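Local coordinates for acetyl xylan esterase (Paenibacillus sp. R4, PDB 6AGQ), which probably removes acetyl groups from acetylated xylan as a cold-active esterase of the alpha/beta-hydrolase superfamily, at residues A109-A114 against F316-L321. Sequence-based numbering, arbitrary orientation.
Sequences ASMGMA and FIEAYL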
loop_
_atom_site.group_PDB
_atom_site.type_symbol
_atom_site.label_atom_id
_atom_site.label_comp_id
_atom_site.label_asym_id
_atom_site.label_seq_id
_atom_site.Cartn_x
_atom_site.Cartn_y
_atom_site.Cartn_z
ATOM N N ALA A 109 -26.711 3.292 -31.957
ATOM C CA ALA A 109 -27.851 2.897 -32.733
ATOM C C ALA A 109 -29.064 3.789 -32.509
ATOM O O ALA A 109 -29.808 4.102 -33.446
ATOM C CB ALA A 109 -28.217 1.443 -32.459
ATOM N N SER A 110 -29.287 4.208 -31.277
ATOM C CA SER A 110 -30.402 5.096 -31.002
ATOM C C SER A 110 -30.241 6.459 -31.661
ATOM O O SER A 110 -31.232 7.129 -31.904
ATOM C CB SER A 110 -30.619 5.236 -29.486
ATOM O OG SER A 110 -29.721 6.207 -28.992
ATOM N N MET A 111 -29.021 6.869 -31.995
ATOM C CA MET A 111 -28.823 8.082 -32.838
ATOM C C MET A 111 -28.907 7.826 -34.332
ATOM O O MET A 111 -28.507 8.693 -35.141
ATOM C CB MET A 111 -27.461 8.749 -32.567
ATOM C CG MET A 111 -27.186 9.067 -31.113
ATOM S SD MET A 111 -25.458 9.426 -30.828
ATOM C CE MET A 111 -25.313 11.063 -31.543
ATOM N N GLY A 112 -29.365 6.644 -34.721
ATOM C CA GLY A 112 -29.501 6.285 -36.139
ATOM C C GLY A 112 -28.203 5.828 -36.814
ATOM O O GLY A 112 -28.033 5.984 -38.005
ATOM N N MET A 113 -27.291 5.255 -36.063
ATOM C CA MET A 113 -26.000 4.876 -36.617
ATOM C C MET A 113 -25.810 3.410 -36.516
ATOM O O MET A 113 -26.344 2.769 -35.635
ATOM C CB MET A 113 -24.899 5.575 -35.848
ATOM C CG MET A 113 -24.823 7.043 -36.196
ATOM S SD MET A 113 -24.082 8.060 -34.916
ATOM C CE MET A 113 -22.598 7.159 -34.439
ATOM N N ALA A 114 -25.011 2.870 -37.412
ATOM C CA ALA A 114 -24.474 1.543 -37.241
ATOM C C ALA A 114 -23.259 1.613 -36.340
ATOM O O ALA A 114 -22.650 2.658 -36.215
ATOM C CB ALA A 114 -24.089 0.976 -38.582
ATOM N N PHE A 316 -20.387 15.970 -30.490
ATOM C CA PHE A 316 -19.406 16.001 -31.546
ATOM C C PHE A 316 -19.833 15.230 -32.793
ATOM O O PHE A 316 -19.770 15.765 -33.914
ATOM C CB PHE A 316 -18.098 15.436 -30.979
ATOM C CG PHE A 316 -16.945 15.532 -31.915
ATOM C CD1 PHE A 316 -16.340 16.755 -32.161
ATOM C CD2 PHE A 316 -16.434 14.399 -32.506
ATOM C CE1 PHE A 316 -15.265 16.863 -33.048
ATOM C CE2 PHE A 316 -15.357 14.479 -33.345
ATOM C CZ PHE A 316 -14.775 15.710 -33.618
ATOM N N ILE A 317 -20.258 13.987 -32.581
ATOM C CA ILE A 317 -20.780 13.136 -33.638
ATOM C C ILE A 317 -22.031 13.739 -34.295
ATOM O O ILE A 317 -22.118 13.790 -35.532
ATOM C CB ILE A 317 -21.010 11.706 -33.135
ATOM C CG1 ILE A 317 -19.641 11.033 -33.067
ATOM C CG2 ILE A 317 -21.977 10.938 -34.070
ATOM C CD1 ILE A 317 -19.596 9.796 -32.220
ATOM N N GLU A 318 -22.980 14.200 -33.482
ATOM C CA GLU A 318 -24.197 14.829 -34.023
ATOM C C GLU A 318 -23.878 16.055 -34.820
ATOM O O GLU A 318 -24.526 16.304 -35.818
ATOM C CB GLU A 318 -25.208 15.169 -32.912
ATOM C CG GLU A 318 -26.269 14.100 -32.672
ATOM C CD GLU A 318 -27.584 14.487 -33.327
ATOM O OE1 GLU A 318 -28.289 15.352 -32.740
ATOM O OE2 GLU A 318 -27.890 13.957 -34.422
ATOM N N ALA A 319 -22.898 16.857 -34.379
ATOM C CA ALA A 319 -22.546 18.058 -35.125
ATOM C C ALA A 319 -21.838 17.862 -36.425
ATOM O O ALA A 319 -21.990 18.677 -37.334
ATOM C CB ALA A 319 -21.721 18.992 -34.241
ATOM N N TYR A 320 -20.961 16.873 -36.500
ATOM C CA TYR A 320 -19.958 16.800 -37.587
ATOM C C TYR A 320 -19.983 15.536 -38.454
ATOM O O TYR A 320 -19.447 15.568 -39.538
ATOM C CB TYR A 320 -18.526 16.990 -37.028
ATOM C CG TYR A 320 -18.273 18.360 -36.401
ATOM C CD1 TYR A 320 -18.222 19.509 -37.190
ATOM C CD2 TYR A 320 -18.077 18.499 -35.009
ATOM C CE1 TYR A 320 -18.000 20.766 -36.620
ATOM C CE2 TYR A 320 -17.869 19.751 -34.436
ATOM C CZ TYR A 320 -17.839 20.873 -35.240
ATOM O OH TYR A 320 -17.632 22.086 -34.680
ATOM N N LEU A 321 -20.517 14.420 -37.962
ATOM C CA LEU A 321 -20.511 13.189 -38.751
ATOM C C LEU A 321 -21.723 13.252 -39.675
ATOM O O LEU A 321 -21.547 13.411 -40.884
ATOM C CB LEU A 321 -20.616 11.956 -37.880
ATOM C CG LEU A 321 -20.438 10.585 -38.558
ATOM C CD1 LEU A 321 -19.029 10.417 -39.030
ATOM C CD2 LEU A 321 -20.832 9.448 -37.629
HETATM O O HOH W 1 -29.058 11.438 -34.676
#
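M111 O and E318 OE2 share one water, which donates a hydrogen bond to each over 2.8 Å and bridges the two segments where no direct hydrogen bond does. A glutamate suits this place: its carboxylate reaches the water, while its CG methylene gives the methyl of M111 an apolar surface. There CE of M111 is pressed tightly against E318 CG, at 3.4 Å, and the two side chains run obliquely to one another. The same CE comes within 4.2 Å of I317 CG2, the M111 chain meeting I317 at about a right angle. Deeper in, the beta-branch of I317 supplies CG2, anti to its backbone N, as a methyl beside the buried M113, touching both SD, at 3.7 Å, and CE, at 3.8 Å. Each unbranched methionine bends at its third torsion, which brings the terminal methyl of M111, and both SD and CE of M113, onto the helix. L321 closes this apolar patch at the chain end, its CD2 4.3 Å from M113 CE. Between the methionines, G112 is the C-prime residue of the Schellman motif ending helix 106-110; its positive phi costs glycine, lacking a side chain, little. The contact thus joins the turn before strand 114-118 to the C-terminal helix 309-320: W108 touches M113 and I317, I317 packs on L89 and L205, M113 and L321 on P87, L321 on L203, while M111 meets L52 and E318 meets K53 of the second subunit.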